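Unsaturated glucuronyl hydrolase (Streptococcus agalactiae, PDB 2ZZR) hydrolyses unsaturated chondroitin, hyaluronan and heparin disaccharides, releasing the unsaturated uronic acid from their non-reducing end. Local coordinates at residues N84-K87 with K88-N91. Residues are numbered along the deposited sequence; the frame is centred on the assembly and turned at random. Where two conformers were deposited one is given.
Sequences NQDK and KLKN
Asp86 is the N-cap of helix 87-105. Its OD1 accepts from Lys88 N at 3.1 Å, with an N-H...O angle of 157°. The donor comes from well above the carboxylate plane. With CG anti to the backbone N (chi1 -177°), the carboxylate swings to the side of the carbonyl carbon, where OD1 meets Lys88 N at the helix start. OD1 also lies against Lys88 CB.

The other oxygen, Asp86 OD2, takes a hydrogen bond from a water at 2.6 Å. That water accepts in turn from Lys88 NZ at 2.8 Å. The ammonium thus meets the carboxylate through a water; Asp86 OD2 and Lys88 NZ are themselves 4.5 Å apart, too far for a direct salt bridge. OD2 is also hydrogen-bonded to Tyr40 OH on helix 25-46, as is Asn84 OD1.

The backbone carries the turn onward. Asp86 O receives Leu89 N at 3.0 Å, a bent bond, and Lys90 N only weakly. Lys87 O receives Asn91 N at 2.9 Å, the first firm helical i to i+4 bond here.

Packing follows on two sides. Leu89 sends CD1 to within 3.4 Å of Asn84 ND2, and the two side chains cross at about a right angle. The same methyl lies near Asp86 CB. Leu89 is buried, with Tyr40 and Ile43 of helix 25-46 and Ala80 and Tyr81 of helix 70-84 around it. On the exposed side, the bent chain of Lys87 passes its CD by the amide of Asn91, 3.3 Å from Asn91 OD1.

This is a tight helix-to-helix turn, with Gln85 at positive phi between helix 70-84 and helix 87-105 of the alpha barrel. The negative carboxylate at the helix start would be expected to interact favourably with the helix dipole, while Tyr40 ties both Asp86 and Asn84 to a third helix.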
ATOM      1  N   ASN A  84     -21.675  -4.899  -2.847  1.00 24.44           N
ATOM      2  CA  ASN A  84     -23.008  -5.504  -2.673  1.00 25.11           C
ATOM      3  C   ASN A  84     -24.027  -4.755  -1.797  1.00 25.87           C
ATOM      4  O   ASN A  84     -25.165  -5.218  -1.648  1.00 26.27           O
ATOM      5  CB  ASN A  84     -22.896  -6.991  -2.277  1.00 25.12           C
ATOM      6  CG  ASN A  84     -22.415  -7.205  -0.840  1.00 24.69           C
ATOM      7  OD1 ASN A  84     -22.071  -8.326  -0.455  1.00 26.77           O
ATOM      8  ND2 ASN A  84     -22.396  -6.146  -0.043  1.00 23.91           N
ATOM      9  N   GLN A  85     -23.613  -3.616  -1.234  1.00 26.12           N
ATOM     10  CA  GLN A  85     -24.487  -2.761  -0.414  0.50 26.53           C
ATOM     11  C   GLN A  85     -25.180  -3.503   0.746  1.00 26.78           C
ATOM     12  O   GLN A  85     -26.290  -3.140   1.149  1.00 27.09           O
ATOM     13  CB  GLN A  85     -25.523  -2.031  -1.292  0.50 26.53           C
ATOM     14  CG  GLN A  85     -24.937  -1.138  -2.394  0.50 26.74           C
ATOM     15  CD  GLN A  85     -24.509  -1.907  -3.640  0.50 27.10           C
ATOM     16  OE1 GLN A  85     -25.180  -2.845  -4.076  0.50 27.30           O
ATOM     17  NE2 GLN A  85     -23.388  -1.502  -4.224  0.50 27.14           N
ATOM     18  N   ASP A  86     -24.524  -4.534   1.278  1.00 26.94           N
ATOM     19  CA  ASP A  86     -25.062  -5.325   2.391  1.00 27.17           C
ATOM     20  C   ASP A  86     -24.876  -4.563   3.696  1.00 27.50           C
ATOM     21  O   ASP A  86     -23.747  -4.328   4.139  1.00 27.30           O
ATOM     22  CB  ASP A  86     -24.379  -6.700   2.453  1.00 26.97           C
ATOM     23  CG  ASP A  86     -24.943  -7.621   3.544  1.00 26.43           C
ATOM     24  OD1 ASP A  86     -25.917  -7.265   4.241  1.00 26.54           O
ATOM     25  OD2 ASP A  86     -24.398  -8.733   3.699  1.00 26.14           O
ATOM     26  N   LYS A  87     -25.998  -4.177   4.303  1.00 27.71           N
ATOM     27  CA  LYS A  87     -26.011  -3.456   5.575  1.00 28.23           C
ATOM     28  C   LYS A  87     -25.210  -4.171   6.676  1.00 27.76           C
ATOM     29  O   LYS A  87     -24.650  -3.517   7.556  1.00 28.05           O
ATOM     30  CB  LYS A  87     -27.459  -3.234   6.032  1.00 28.48           C
ATOM     31  CG  LYS A  87     -27.723  -1.872   6.674  1.00 30.71           C
ATOM     32  CD  LYS A  87     -27.526  -1.884   8.190  1.00 33.76           C
ATOM     33  CE  LYS A  87     -28.785  -2.315   8.944  1.00 35.68           C
ATOM     34  NZ  LYS A  87     -29.801  -1.219   9.029  1.00 37.63           N
ATOM     35  N   LYS A  88     -25.158  -5.503   6.615  1.00 27.47           N
ATOM     36  CA  LYS A  88     -24.401  -6.308   7.578  1.00 27.00           C
ATOM     37  C   LYS A  88     -22.909  -5.943   7.575  1.00 26.41           C
ATOM     38  O   LYS A  88     -22.267  -5.895   8.631  1.00 25.96           O
ATOM     39  CB  LYS A  88     -24.565  -7.802   7.282  1.00 27.37           C
ATOM     40  CG  LYS A  88     -23.920  -8.722   8.323  1.00 29.13           C
ATOM     41  CD  LYS A  88     -23.468 -10.048   7.722  1.00 31.60           C
ATOM     42  CE  LYS A  88     -24.623 -11.028   7.569  1.00 32.45           C
ATOM     43  NZ  LYS A  88     -24.281 -12.122   6.615  1.00 33.98           N
ATOM     44  N   LEU A  89     -22.372  -5.692   6.383  1.00 25.58           N
ATOM     45  CA  LEU A  89     -20.973  -5.286   6.236  1.00 25.09           C
ATOM     46  C   LEU A  89     -20.728  -3.907   6.833  1.00 24.71           C
ATOM     47  O   LEU A  89     -19.746  -3.701   7.548  1.00 24.63           O
ATOM     48  CB  LEU A  89     -20.553  -5.320   4.763  1.00 24.99           C
ATOM     49  CG  LEU A  89     -20.524  -6.701   4.107  1.00 25.24           C
ATOM     50  CD1 LEU A  89     -20.329  -6.564   2.614  1.00 25.92           C
ATOM     51  CD2 LEU A  89     -19.446  -7.594   4.704  1.00 26.66           C
ATOM     52  N   LYS A  90     -21.624  -2.971   6.539  1.00 24.27           N
ATOM     53  CA  LYS A  90     -21.560  -1.629   7.100  1.00 24.29           C
ATOM     54  C   LYS A  90     -21.626  -1.670   8.625  1.00 24.21           C
ATOM     55  O   LYS A  90     -20.889  -0.952   9.305  1.00 23.84           O
ATOM     56  CB  LYS A  90     -22.688  -0.757   6.540  1.00 24.17           C
ATOM     57  CG  LYS A  90     -22.792   0.606   7.186  1.00 25.00           C
ATOM     58  CD  LYS A  90     -23.976   1.382   6.648  1.00 27.11           C
ATOM     59  CE  LYS A  90     -24.098   2.730   7.336  1.00 27.33           C
ATOM     60  NZ  LYS A  90     -25.057   3.615   6.617  1.00 29.03           N
ATOM     61  N   ASN A  91     -22.511  -2.511   9.156  1.00 24.07           N
ATOM     62  CA  ASN A  91     -22.642  -2.658  10.599  1.00 24.11           C
ATOM     63  C   ASN A  91     -21.327  -3.018  11.280  1.00 23.53           C
ATOM     64  O   ASN A  91     -20.937  -2.370  12.254  1.00 23.75           O
ATOM     65  CB  ASN A  91     -23.723  -3.682  10.949  1.00 24.43           C
ATOM     66  CG  ASN A  91     -25.122  -3.131  10.773  1.00 25.97           C
ATOM     67  OD1 ASN A  91     -25.320  -1.917  10.663  1.00 28.19           O
ATOM     68  ND2 ASN A  91     -26.107  -4.025  10.757  1.00 27.67           N
TER
HETATM   69  O   HOH W   1     -25.539 -11.007   4.425  1.00 40.50           O